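Long-range contacts in 4-amino-4-deoxychorismate lyase (Legionella pneumophila, PDB 3LUL), which is a pyridoxal-phosphate-dependent enzyme of the class IV aminotransferase family, with two-domain subunits paired as a dimer: residues 17-23 and 89-95; 113-118 and 239-243; 127-131 and 147-151. All blocks are in the same frame, centred on the assembly; numbering follows the deposited sequence.

Interaction 1. Residues 17-23 and 89-95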
ATOM      1  N   PHE B  17     -10.453   1.717  14.417  1.00 15.61           N
ATOM      2  CA  PHE B  17      -9.487   2.813  14.475  1.00 13.75           C
ATOM      3  C   PHE B  17     -10.163   4.139  14.121  1.00 15.47           C
ATOM      4  O   PHE B  17     -11.032   4.174  13.260  1.00 18.13           O
ATOM      5  CB  PHE B  17      -8.352   2.535  13.503  1.00 11.14           C
ATOM      6  CG  PHE B  17      -7.617   1.239  13.775  1.00 14.00           C
ATOM      7  CD1 PHE B  17      -6.738   1.130  14.840  1.00 15.87           C
ATOM      8  CD2 PHE B  17      -7.800   0.130  12.935  1.00 17.24           C
ATOM      9  CE1 PHE B  17      -6.055  -0.054  15.075  1.00 16.51           C
ATOM     10  CE2 PHE B  17      -7.107  -1.039  13.148  1.00 14.87           C
ATOM     11  CZ  PHE B  17      -6.242  -1.144  14.232  1.00 15.47           C
ATOM     12  N   GLY B  18      -9.757   5.226  14.773  1.00 13.23           N
ATOM     13  CA  GLY B  18     -10.394   6.531  14.574  1.00 14.67           C
ATOM     14  C   GLY B  18      -9.854   7.136  13.277  1.00 15.76           C
ATOM     15  O   GLY B  18      -8.814   6.724  12.776  1.00 12.44           O
ATOM     16  N   ILE B  19     -10.548   8.133  12.753  1.00 14.52           N
ATOM     17  CA  ILE B  19     -10.244   8.627  11.404  1.00 13.40           C
ATOM     18  C   ILE B  19      -8.920   9.402  11.363  1.00 13.30           C
ATOM     19  O   ILE B  19      -8.349   9.561  10.313  1.00 15.78           O
ATOM     20  CB  ILE B  19     -11.391   9.516  10.885  1.00 13.49           C
ATOM     21  CG1 ILE B  19     -11.311   9.684   9.356  1.00 16.92           C
ATOM     22  CG2 ILE B  19     -11.406  10.835  11.630  1.00 10.48           C
ATOM     23  CD1 ILE B  19     -11.377   8.368   8.590  1.00 17.40           C
ATOM     24  N   ASP B  20      -8.446   9.865  12.509  1.00 12.08           N
ATOM     25  CA  ASP B  20      -7.122  10.513  12.622  1.00 14.79           C
ATOM     26  C   ASP B  20      -5.939   9.535  12.753  1.00 15.62           C
ATOM     27  O   ASP B  20      -4.798   9.974  12.946  1.00 12.74           O
ATOM     28  CB  ASP B  20      -7.115  11.480  13.814  1.00 17.11           C
ATOM     29  CG  ASP B  20      -7.363  10.768  15.168  1.00 25.58           C
ATOM     30  OD1 ASP B  20      -7.841   9.602  15.170  1.00 23.51           O
ATOM     31  OD2 ASP B  20      -7.106  11.372  16.241  1.00 30.35           O
ATOM     32  N   ASP B  21      -6.215   8.222  12.696  1.00 11.93           N
ATOM     33  CA  ASP B  21      -5.182   7.197  12.841  1.00 11.79           C
ATOM     34  C   ASP B  21      -4.341   7.099  11.570  1.00 10.12           C
ATOM     35  O   ASP B  21      -4.855   7.172  10.445  1.00  9.37           O
ATOM     36  CB  ASP B  21      -5.817   5.837  13.194  1.00 10.79           C
ATOM     37  CG  ASP B  21      -4.825   4.857  13.787  1.00 10.82           C
ATOM     38  OD1 ASP B  21      -3.812   4.597  13.125  1.00 12.33           O
ATOM     39  OD2 ASP B  21      -5.069   4.347  14.903  1.00 12.64           O
ATOM     40  N   ARG B  22      -3.024   6.972  11.743  1.00 10.49           N
ATOM     41  CA  ARG B  22      -2.133   6.931  10.584  1.00 11.11           C
ATOM     42  C   ARG B  22      -2.299   5.643   9.741  1.00  9.55           C
ATOM     43  O   ARG B  22      -1.806   5.574   8.616  1.00  6.59           O
ATOM     44  CB  ARG B  22      -0.670   7.158  11.001  1.00 13.26           C
ATOM     45  CG  ARG B  22      -0.430   8.541  11.592  1.00 12.37           C
ATOM     46  CD  ARG B  22       0.991   8.744  12.027  1.00 11.22           C
ATOM     47  NE  ARG B  22       1.962   8.295  11.020  1.00 10.47           N
ATOM     48  CZ  ARG B  22       2.300   8.985   9.919  1.00 12.16           C
ATOM     49  NH1 ARG B  22       1.788  10.184   9.642  1.00 13.80           N
ATOM     50  NH2 ARG B  22       3.191   8.476   9.093  1.00 12.17           N
ATOM     51  N   ILE B  23      -3.027   4.643  10.258  1.00  9.28           N
ATOM     52  CA  ILE B  23      -3.366   3.463   9.468  1.00  9.95           C
ATOM     53  C   ILE B  23      -4.069   3.844   8.172  1.00  9.77           C
ATOM     54  O   ILE B  23      -3.951   3.118   7.184  1.00  8.67           O
ATOM     55  CB  ILE B  23      -4.168   2.403  10.300  1.00  8.68           C
ATOM     56  CG1 ILE B  23      -4.251   1.052   9.576  1.00 10.82           C
ATOM     57  CG2 ILE B  23      -5.590   2.852  10.633  1.00  9.91           C
ATOM     58  CD1 ILE B  23      -4.662  -0.104  10.523  1.00 13.08           C
ATOM     59  N   ILE B  89      -4.055  -6.388  14.191  1.00 10.87           N
ATOM     60  CA  ILE B  89      -3.708  -5.219  13.396  1.00  9.20           C
ATOM     61  C   ILE B  89      -3.116  -4.166  14.324  1.00  9.86           C
ATOM     62  O   ILE B  89      -3.740  -3.828  15.314  1.00 10.49           O
ATOM     63  CB  ILE B  89      -4.927  -4.609  12.652  1.00  9.55           C
ATOM     64  CG1 ILE B  89      -5.636  -5.661  11.789  1.00 16.01           C
ATOM     65  CG2 ILE B  89      -4.475  -3.454  11.758  1.00 11.31           C
ATOM     66  CD1 ILE B  89      -6.934  -5.113  11.124  1.00 16.54           C
ATOM     67  N   LEU B  90      -1.907  -3.688  13.997  1.00 11.15           N
ATOM     68  CA  LEU B  90      -1.191  -2.649  14.760  1.00 10.21           C
ATOM     69  C   LEU B  90      -1.152  -1.403  13.884  1.00  9.65           C
ATOM     70  O   LEU B  90      -0.612  -1.437  12.766  1.00 10.06           O
ATOM     71  CB  LEU B  90       0.245  -3.072  15.052  1.00 10.79           C
ATOM     72  CG  LEU B  90       1.122  -2.109  15.844  1.00  8.79           C
ATOM     73  CD1 LEU B  90       0.679  -2.058  17.287  1.00 10.10           C
ATOM     74  CD2 LEU B  90       2.606  -2.524  15.739  1.00 12.46           C
ATOM     75  N   SER B  91      -1.755  -0.325  14.368  1.00 10.87           N
ATOM     76  CA  SER B  91      -1.771   0.950  13.650  1.00 11.24           C
ATOM     77  C   SER B  91      -0.734   1.872  14.221  1.00 10.41           C
ATOM     78  O   SER B  91      -0.374   1.762  15.396  1.00 10.74           O
ATOM     79  CB  SER B  91      -3.117   1.638  13.795  1.00  9.98           C
ATOM     80  OG  SER B  91      -3.326   2.094  15.113  1.00 11.22           O
ATOM     81  N   GLY B  92      -0.269   2.801  13.396  1.00 12.37           N
ATOM     82  CA  GLY B  92       0.657   3.851  13.854  1.00 10.53           C
ATOM     83  C   GLY B  92       0.005   4.745  14.893  1.00 13.13           C
ATOM     84  O   GLY B  92       0.674   5.327  15.743  1.00 14.47           O
ATOM     85  N   GLY B  93      -1.317   4.840  14.858  1.00 13.64           N
ATOM     86  CA  GLY B  93      -2.080   5.548  15.886  1.00 13.90           C
ATOM     87  C   GLY B  93      -2.473   6.962  15.510  1.00 14.02           C
ATOM     88  O   GLY B  93      -2.038   7.479  14.467  1.00 11.82           O
ATOM     89  N   PRO B  94      -3.311   7.610  16.367  1.00 16.71           N
ATOM     90  CA  PRO B  94      -3.686   8.998  16.171  1.00 17.59           C
ATOM     91  C   PRO B  94      -2.467   9.874  16.146  1.00 16.32           C
ATOM     92  O   PRO B  94      -1.543   9.673  16.925  1.00 19.07           O
ATOM     93  CB  PRO B  94      -4.522   9.343  17.411  1.00 17.46           C
ATOM     94  CG  PRO B  94      -5.004   8.086  17.933  1.00 22.83           C
ATOM     95  CD  PRO B  94      -4.044   6.996  17.493  1.00 20.90           C
ATOM     96  N   ALA B  95      -2.470  10.856  15.266  1.00 16.59           N
ATOM     97  CA  ALA B  95      -1.345  11.766  15.173  1.00 16.97           C
ATOM     98  C   ALA B  95      -1.809  13.023  14.503  1.00 19.51           C
ATOM     99  O   ALA B  95      -2.850  13.014  13.827  1.00 19.10           O
ATOM    100  CB  ALA B  95      -0.221  11.132  14.359  1.00 18.14           C
TER
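Asp-21 and Ser-91 meet through the serine hydroxyl, which donates to the carboxylate: Ser-91 OG lies 2.9 Å from Asp-21 OD2, on its syn side and near the carboxylate plane. The other oxygen, Asp-21 OD1, accepts two backbone N-H groups. Gly-93 N comes from above the plane at 3.0 Å from Asp-21 OD1, while Ile-23 N approaches on the anti side and closes an Asx turn. Held at both oxygens, the buried carboxylate has its rotation fixed. Beside it the backbones join directly, Arg-22 N donating to Gly-93 O at 2.9 Å, and the approach continues as a single bridge between Asp-21 and Pro-94. Farther out, Ala-95 N reaches Asp-20 O at 3.4 Å, a weak bond. Arg-22 lays its CD 3.6 Å from Ala-95 CB before its guanidinium goes on to a salt bridge with Glu-27. At the other end, Ile-89 CG2 packs 3.6 Å from Ile-23 CD1 and 3.8 Å from Phe-17 CZ. This is an Asx turn whose aspartate, Asp-21, also bonds Ser-91 and Gly-93 and so joins the loop before strand 28-36 to the end of strand 84-91, in the sheet of the N-terminal domain of the class IV aminotransferase fold.

Interaction 2. Residues 113-118 and 239-243. With PO4 (phosphate ion), chain G.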
ATOM      1  N   PHE B 113     -11.940 -15.127  13.596  1.00 12.30           N
ATOM      2  CA  PHE B 113     -12.781 -15.547  12.485  1.00 11.15           C
ATOM      3  C   PHE B 113     -12.708 -17.048  12.326  1.00 11.68           C
ATOM      4  O   PHE B 113     -11.777 -17.719  12.784  1.00  9.78           O
ATOM      5  CB  PHE B 113     -12.371 -14.848  11.187  1.00 12.45           C
ATOM      6  CG  PHE B 113     -10.921 -15.010  10.841  1.00 12.54           C
ATOM      7  CD1 PHE B 113      -9.966 -14.133  11.360  1.00 12.09           C
ATOM      8  CD2 PHE B 113     -10.496 -16.026   9.995  1.00 11.22           C
ATOM      9  CE1 PHE B 113      -8.601 -14.267  11.037  1.00 12.99           C
ATOM     10  CE2 PHE B 113      -9.142 -16.164   9.647  1.00 12.42           C
ATOM     11  CZ  PHE B 113      -8.189 -15.298  10.172  1.00 16.03           C
ATOM     12  N   ASN B 114     -13.728 -17.574  11.683  1.00 12.66           N
ATOM     13  CA  ASN B 114     -13.798 -18.977  11.333  1.00 12.79           C
ATOM     14  C   ASN B 114     -13.623 -19.090   9.830  1.00 15.37           C
ATOM     15  O   ASN B 114     -14.116 -18.239   9.080  1.00 16.15           O
ATOM     16  CB  ASN B 114     -15.135 -19.544  11.759  1.00 13.04           C
ATOM     17  CG  ASN B 114     -15.213 -19.785  13.231  1.00 15.46           C
ATOM     18  OD1 ASN B 114     -15.547 -18.880  14.004  1.00 25.02           O
ATOM     19  ND2 ASN B 114     -14.876 -20.994  13.645  1.00 13.82           N
ATOM     20  N   TYR B 115     -12.940 -20.137   9.378  1.00 15.51           N
ATOM     21  CA  TYR B 115     -12.705 -20.338   7.945  1.00 14.09           C
ATOM     22  C   TYR B 115     -12.450 -21.812   7.646  1.00 15.02           C
ATOM     23  O   TYR B 115     -12.069 -22.559   8.543  1.00 12.73           O
ATOM     24  CB  TYR B 115     -11.511 -19.500   7.490  1.00 15.82           C
ATOM     25  CG  TYR B 115     -10.185 -20.009   8.014  1.00 13.04           C
ATOM     26  CD1 TYR B 115      -9.758 -19.704   9.293  1.00 15.07           C
ATOM     27  CD2 TYR B 115      -9.378 -20.822   7.230  1.00  9.58           C
ATOM     28  CE1 TYR B 115      -8.553 -20.192   9.771  1.00 16.88           C
ATOM     29  CE2 TYR B 115      -8.177 -21.300   7.691  1.00 16.16           C
ATOM     30  CZ  TYR B 115      -7.755 -20.977   8.962  1.00 16.19           C
ATOM     31  OH  TYR B 115      -6.565 -21.469   9.416  1.00 18.58           O
ATOM     32  N   SER B 116     -12.682 -22.209   6.393  1.00 17.94           N
ATOM     33  CA  SER B 116     -12.436 -23.570   5.912  1.00 18.31           C
ATOM     34  C   SER B 116     -11.068 -23.674   5.231  1.00 19.75           C
ATOM     35  O   SER B 116     -10.717 -22.834   4.420  1.00 20.78           O
ATOM     36  CB  SER B 116     -13.513 -24.008   4.895  1.00 21.70           C
ATOM     37  OG  SER B 116     -14.800 -24.185   5.488  1.00 24.53           O
ATOM     38  N   ILE B 117     -10.312 -24.720   5.554  1.00 20.36           N
ATOM     39  CA  ILE B 117      -9.092 -25.035   4.828  1.00 22.23           C
ATOM     40  C   ILE B 117      -9.476 -25.551   3.441  1.00 20.64           C
ATOM     41  O   ILE B 117     -10.243 -26.474   3.312  1.00 20.68           O
ATOM     42  CB  ILE B 117      -8.168 -25.997   5.619  1.00 24.22           C
ATOM     43  CG1 ILE B 117      -7.561 -25.243   6.816  1.00 26.69           C
ATOM     44  CG2 ILE B 117      -7.022 -26.513   4.735  1.00 23.14           C
ATOM     45  CD1 ILE B 117      -6.904 -26.128   7.871  1.00 32.10           C
ATOM     46  N   GLN B 118      -8.972 -24.876   2.409  1.00 23.21           N
ATOM     47  CA  GLN B 118      -9.231 -25.221   1.016  1.00 24.20           C
ATOM     48  C   GLN B 118      -8.275 -26.339   0.577  1.00 24.73           C
ATOM     49  O   GLN B 118      -7.062 -26.180   0.677  1.00 30.65           O
ATOM     50  CB  GLN B 118      -9.030 -23.991   0.148  1.00 24.08           C
ATOM     51  CG  GLN B 118     -10.058 -22.881   0.417  1.00 35.09           C
ATOM     52  CD  GLN B 118      -9.414 -21.515   0.698  1.00 44.15           C
ATOM     53  OE1 GLN B 118      -8.413 -21.134   0.076  1.00 51.59           O
ATOM     54  NE2 GLN B 118      -9.997 -20.770   1.639  1.00 51.66           N
ATOM     55  N   LEU B 239      -2.474 -19.725   7.751  1.00  9.28           N
ATOM     56  CA  LEU B 239      -3.874 -20.153   7.781  1.00 11.81           C
ATOM     57  C   LEU B 239      -4.148 -21.422   7.008  1.00 13.16           C
ATOM     58  O   LEU B 239      -4.948 -22.254   7.452  1.00 13.59           O
ATOM     59  CB  LEU B 239      -4.844 -19.064   7.322  1.00 12.39           C
ATOM     60  CG  LEU B 239      -4.884 -17.811   8.164  1.00 15.99           C
ATOM     61  CD1 LEU B 239      -5.840 -16.781   7.500  1.00 24.00           C
ATOM     62  CD2 LEU B 239      -5.283 -18.115   9.579  1.00 14.86           C
ATOM     63  N   GLN B 240      -3.506 -21.581   5.862  1.00 11.53           N
ATOM     64  CA  GLN B 240      -3.798 -22.722   5.001  1.00 13.40           C
ATOM     65  C   GLN B 240      -2.763 -23.842   5.087  1.00 14.08           C
ATOM     66  O   GLN B 240      -3.048 -24.930   4.651  1.00 13.69           O
ATOM     67  CB  GLN B 240      -3.998 -22.249   3.537  1.00 15.97           C
ATOM     68  CG  GLN B 240      -5.304 -21.430   3.302  1.00 20.91           C
ATOM     69  CD  GLN B 240      -6.597 -22.265   3.390  1.00 29.93           C
ATOM     70  OE1 GLN B 240      -6.612 -23.480   3.059  1.00 32.09           O
ATOM     71  NE2 GLN B 240      -7.696 -21.617   3.823  1.00 28.78           N
ATOM     72  N   GLY B 241      -1.596 -23.587   5.689  1.00 11.69           N
ATOM     73  CA  GLY B 241      -0.496 -24.522   5.689  1.00 13.02           C
ATOM     74  C   GLY B 241      -0.010 -24.672   4.264  1.00 11.92           C
ATOM     75  O   GLY B 241       0.178 -23.679   3.548  1.00 13.23           O
ATOM     76  N   ILE B 242       0.173 -25.906   3.840  1.00 10.08           N
ATOM     77  CA  ILE B 242       0.649 -26.187   2.508  1.00 10.24           C
ATOM     78  C   ILE B 242      -0.559 -26.319   1.578  1.00 10.84           C
ATOM     79  O   ILE B 242      -1.521 -27.066   1.883  1.00 13.15           O
ATOM     80  CB  ILE B 242       1.510 -27.485   2.490  1.00 10.44           C
ATOM     81  CG1 ILE B 242       2.857 -27.217   3.148  1.00 12.52           C
ATOM     82  CG2 ILE B 242       1.680 -28.005   1.058  1.00 10.85           C
ATOM     83  CD1 ILE B 242       3.746 -28.437   3.319  1.00 12.88           C
ATOM     84  N   ARG B 243      -0.483 -25.626   0.445  1.00 10.57           N
ATOM     85  CA  ARG B 243      -1.516 -25.664  -0.594  1.00 10.67           C
ATOM     86  C   ARG B 243      -0.832 -26.115  -1.877  1.00 12.10           C
ATOM     87  O   ARG B 243       0.187 -25.547  -2.305  1.00 11.22           O
ATOM     88  CB  ARG B 243      -2.144 -24.289  -0.757  1.00 15.26           C
ATOM     89  CG  ARG B 243      -3.328 -24.194  -1.739  1.00 21.31           C
ATOM     90  CD  ARG B 243      -4.701 -24.416  -1.057  1.00 24.09           C
ATOM     91  NE  ARG B 243      -5.795 -24.534  -2.050  1.00 22.35           N
ATOM     92  CZ  ARG B 243      -6.637 -23.556  -2.411  1.00 20.73           C
ATOM     93  NH1 ARG B 243      -6.539 -22.331  -1.898  1.00 28.51           N
ATOM     94  NH2 ARG B 243      -7.573 -23.784  -3.337  1.00 24.19           N
TER
HETATM   95  P   PO4 G 273     -16.017 -20.920   4.998  0.50 33.73           P
HETATM   96  O1  PO4 G 273     -15.963 -20.202   6.328  0.50 29.45           O
HETATM   97  O2  PO4 G 273     -16.529 -22.327   5.180  0.50 18.52           O
HETATM   98  O3  PO4 G 273     -16.927 -20.214   4.038  0.50 30.85           O
HETATM   99  O4  PO4 G 273     -14.591 -20.915   4.474  0.50 32.21           O
HETATM  100  O   HOH W   1      -4.688 -25.364   2.190  1.00 29.60           O
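Tyr-115 and Leu-239 are joined at the tyrosine hydroxyl: Tyr-115 OH donates to Leu-239 O over 2.7 Å, lying in the carbonyl plane on a lone pair. The ring gets there because Tyr-115 CG sits between the backbone N and the carbonyl carbon (chi1 71°), which carries the ring toward segment 239-243. Leu-239 fills the angle between two aromatic side chains, CD2 lying 3.8 Å from Tyr-115 CZ while CD1 meets the edge of Phe-113 at CZ, 3.9 Å away. Gln-240 bends at chi2 (-70°), and the bend brings its amide back alongside segment 113-118. There Gln-240 OE1 accepts from Gln-118 N at 2.8 Å, the donor tilted modestly from the carbonyl plane, while Gln-240 NE2 makes a weak bond to Ser-116 O. In the two-domain architecture of class IV aminotransferases this is a connecting stretch: residues 113-118 leave strand 106-113 of one sheet and lead to strand 122-131 of the other, pressed on the way against the turn before strand 241-248. The amide of Gln-118 stacks on that of Gln-240 with the two planes 27° apart. Gln-118 CB lies 3.5 Å above the plane of the Arg-243 guanidinium, over the centre; the arginine's NE is turned to His-120 O. A water bonds to Gln-118 O and Gln-240 OE1, a second link between the two segments, although more acceptors lie within its reach than it has protons. On the far side, Ser-116 grips a phosphate ion, probably from the crystallisation liquor: its backbone N is 3.0 Å from phosphate O4, and its OG is 2.6 Å from phosphate O2. Arg-97 of the second subunit packs against the side chains of Phe-113 and Tyr-115.

Interaction 3. Residues 127-131 and 147-151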
ATOM      1  N   ILE B 127       1.970 -12.363 -12.765  1.00  8.89           N
ATOM      2  CA  ILE B 127       1.666 -10.953 -12.919  1.00  7.80           C
ATOM      3  C   ILE B 127       2.738 -10.278 -13.798  1.00  9.18           C
ATOM      4  O   ILE B 127       3.928 -10.587 -13.690  1.00 10.92           O
ATOM      5  CB  ILE B 127       1.573 -10.329 -11.509  1.00  8.68           C
ATOM      6  CG1 ILE B 127       0.278 -10.826 -10.806  1.00 12.28           C
ATOM      7  CG2 ILE B 127       1.664  -8.824 -11.537  1.00  6.78           C
ATOM      8  CD1 ILE B 127      -1.041 -10.291 -11.331  1.00  9.88           C
ATOM      9  N   ASN B 128       2.309  -9.327 -14.620  1.00 11.46           N
ATOM     10  CA  ASN B 128       3.197  -8.691 -15.610  1.00 15.43           C
ATOM     11  C   ASN B 128       4.075  -7.582 -15.016  1.00 13.65           C
ATOM     12  O   ASN B 128       5.194  -7.363 -15.460  1.00 16.14           O
ATOM     13  CB  ASN B 128       2.410  -8.126 -16.809  1.00 15.45           C
ATOM     14  CG  ASN B 128       1.476  -7.006 -16.431  1.00 22.21           C
ATOM     15  OD1 ASN B 128       0.637  -7.156 -15.537  1.00 19.45           O
ATOM     16  ND2 ASN B 128       1.619  -5.862 -17.105  1.00 27.71           N
ATOM     17  N   TRP B 129       3.566  -6.853 -14.044  1.00 11.13           N
ATOM     18  CA  TRP B 129       4.405  -5.839 -13.416  1.00  9.25           C
ATOM     19  C   TRP B 129       5.397  -6.496 -12.425  1.00  9.50           C
ATOM     20  O   TRP B 129       5.088  -7.544 -11.798  1.00 10.76           O
ATOM     21  CB  TRP B 129       3.566  -4.734 -12.781  1.00  7.11           C
ATOM     22  CG  TRP B 129       2.794  -5.106 -11.552  1.00  9.69           C
ATOM     23  CD1 TRP B 129       3.261  -5.153 -10.278  1.00 10.56           C
ATOM     24  CD2 TRP B 129       1.390  -5.401 -11.472  1.00  7.20           C
ATOM     25  NE1 TRP B 129       2.255  -5.497  -9.427  1.00 10.08           N
ATOM     26  CE2 TRP B 129       1.090  -5.624 -10.134  1.00  7.46           C
ATOM     27  CE3 TRP B 129       0.361  -5.490 -12.412  1.00 10.67           C
ATOM     28  CZ2 TRP B 129      -0.205  -5.966  -9.691  1.00  8.70           C
ATOM     29  CZ3 TRP B 129      -0.949  -5.820 -11.947  1.00  7.81           C
ATOM     30  CH2 TRP B 129      -1.195  -6.057 -10.619  1.00 10.18           C
ATOM     31  N   LEU B 130       6.594  -5.894 -12.316  1.00  9.27           N
ATOM     32  CA  LEU B 130       7.680  -6.424 -11.485  1.00  9.82           C
ATOM     33  C   LEU B 130       7.910  -5.597 -10.220  1.00  9.63           C
ATOM     34  O   LEU B 130       7.620  -4.408 -10.196  1.00  9.60           O
ATOM     35  CB  LEU B 130       8.952  -6.525 -12.306  1.00  9.58           C
ATOM     36  CG  LEU B 130       8.838  -7.313 -13.640  1.00 10.42           C
ATOM     37  CD1 LEU B 130      10.205  -7.301 -14.401  1.00 10.90           C
ATOM     38  CD2 LEU B 130       8.345  -8.743 -13.476  1.00 11.80           C
ATOM     39  N   ARG B 131       8.482  -6.237  -9.204  1.00  6.99           N
ATOM     40  CA  ARG B 131       8.825  -5.605  -7.925  1.00  7.80           C
ATOM     41  C   ARG B 131      10.330  -5.467  -7.788  1.00 10.03           C
ATOM     42  O   ARG B 131      11.076  -6.390  -8.081  1.00 10.10           O
ATOM     43  CB  ARG B 131       8.303  -6.423  -6.741  1.00  9.14           C
ATOM     44  CG  ARG B 131       6.819  -6.507  -6.678  1.00  9.45           C
ATOM     45  CD  ARG B 131       6.299  -7.530  -5.645  1.00 15.86           C
ATOM     46  NE  ARG B 131       4.850  -7.379  -5.524  1.00 19.54           N
ATOM     47  CZ  ARG B 131       4.110  -8.109  -4.686  1.00 13.87           C
ATOM     48  NH1 ARG B 131       4.684  -9.036  -3.934  1.00 13.01           N
ATOM     49  NH2 ARG B 131       2.805  -7.903  -4.596  1.00 15.52           N
ATOM     50  N   GLU B 147      -2.270  -3.723  -4.053  1.00  7.18           N
ATOM     51  CA  GLU B 147      -1.559  -4.362  -5.145  1.00  9.63           C
ATOM     52  C   GLU B 147      -1.951  -5.844  -5.258  1.00 10.96           C
ATOM     53  O   GLU B 147      -2.228  -6.356  -6.370  1.00 10.16           O
ATOM     54  CB  GLU B 147      -0.058  -4.210  -4.976  1.00 11.71           C
ATOM     55  CG  GLU B 147       0.716  -4.718  -6.168  1.00 11.89           C
ATOM     56  CD  GLU B 147       2.222  -4.679  -5.975  1.00 10.51           C
ATOM     57  OE1 GLU B 147       2.754  -3.768  -5.296  1.00 12.28           O
ATOM     58  OE2 GLU B 147       2.852  -5.561  -6.578  1.00 12.33           O
ATOM     59  N   ALA B 148      -1.958  -6.512  -4.101  1.00 13.22           N
ATOM     60  CA  ALA B 148      -2.347  -7.903  -3.986  1.00 12.16           C
ATOM     61  C   ALA B 148      -3.798  -8.118  -4.372  1.00 10.93           C
ATOM     62  O   ALA B 148      -4.127  -9.082  -5.052  1.00 10.37           O
ATOM     63  CB  ALA B 148      -2.091  -8.441  -2.566  1.00 11.46           C
ATOM     64  N   ILE B 149      -4.661  -7.230  -3.930  1.00  9.72           N
ATOM     65  CA  ILE B 149      -6.086  -7.289  -4.280  1.00  9.37           C
ATOM     66  C   ILE B 149      -6.284  -7.201  -5.789  1.00  9.63           C
ATOM     67  O   ILE B 149      -6.988  -8.023  -6.372  1.00 11.47           O
ATOM     68  CB  ILE B 149      -6.903  -6.159  -3.555  1.00  8.72           C
ATOM     69  CG1 ILE B 149      -6.940  -6.439  -2.049  1.00  8.33           C
ATOM     70  CG2 ILE B 149      -8.337  -6.065  -4.132  1.00  7.63           C
ATOM     71  CD1 ILE B 149      -7.437  -5.259  -1.229  1.00 10.79           C
ATOM     72  N   ILE B 150      -5.658  -6.220  -6.423  1.00  8.98           N
ATOM     73  CA  ILE B 150      -5.790  -6.046  -7.879  1.00 10.86           C
ATOM     74  C   ILE B 150      -5.291  -7.324  -8.627  1.00 10.52           C
ATOM     75  O   ILE B 150      -5.968  -7.839  -9.516  1.00 12.74           O
ATOM     76  CB  ILE B 150      -5.034  -4.772  -8.350  1.00  8.68           C
ATOM     77  CG1 ILE B 150      -5.693  -3.492  -7.761  1.00  9.13           C
ATOM     78  CG2 ILE B 150      -4.956  -4.719  -9.914  1.00 11.03           C
ATOM     79  CD1 ILE B 150      -4.874  -2.229  -8.022  1.00  6.78           C
ATOM     80  N   ALA B 151      -4.118  -7.815  -8.227  1.00  9.38           N
ATOM     81  CA  ALA B 151      -3.497  -8.997  -8.817  1.00 10.36           C
ATOM     82  C   ALA B 151      -4.397 -10.227  -8.640  1.00 10.90           C
ATOM     83  O   ALA B 151      -4.651 -10.975  -9.591  1.00 11.44           O
ATOM     84  CB  ALA B 151      -2.133  -9.208  -8.200  1.00  9.26           C
TER
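Ile-127 meets Ala-151 on helix 146-157, where the side chains of Ile-127 and Trp-129, either side of a corner in the chain, pack together. The setting is a beta-alpha-beta crossover: strand 122-131, the helix and the parallel neighbouring strand 162-167 follow one another along the chain, and the connection into the helix carries the cofactor-bearing Lys-141. The short side chain of Ala-151 leaves a shallow place on the helix surface, and Ile-127 CD1 fits there, 3.5 Å from Ala-151 CB, tighter than usual van der Waals contact. Ile-127 CG2, turned the other way, covers one face of the indole 3.4 Å above its plane, so the two residues brace each other. The far end of the six-membered ring then reaches the helix, Trp-129 CH2 standing 4.1 Å from Ile-150 CG2, with the two side chains crossing at about a right angle. Glu-147, its CG anti to the backbone N (chi1 -173°) and extended beyond, runs past the indole in the opposite direction to fill the gap between Trp-129 and Arg-131. Its OE1 is held by Tyr-138 OH. Arg-131 forms a salt bridge to the other oxygen, Arg-131 NE lying 2.9 Å from Glu-147 OE2. Trp-129 NE1 donates to that same Glu-147 OE2, also at 2.9 Å, and the indole and guanidinium donors come to it from opposite faces of the carboxylate plane.

Overall arrangement
The three contacts show how one subunit is tied together at well-separated points. Their centres lie 29 Å (interactions 1 and 2), 26 Å (1 and 3) and 23 Å (2 and 3) apart; by nearest atoms the closest pair is interactions 1 and 2, about 9 Å apart. Along the chain, interaction 3 is nested inside the loop closed by interaction 2, and their strands 122-131 and 241-248 are neighbours in one sheet. Lys-141, which bears the cofactor, lies, in sequence, between the two segments of interaction 3. Across the dimer, interactions 1 and 3 do meet: Arg-22 packs against Ile-149 of the second subunit.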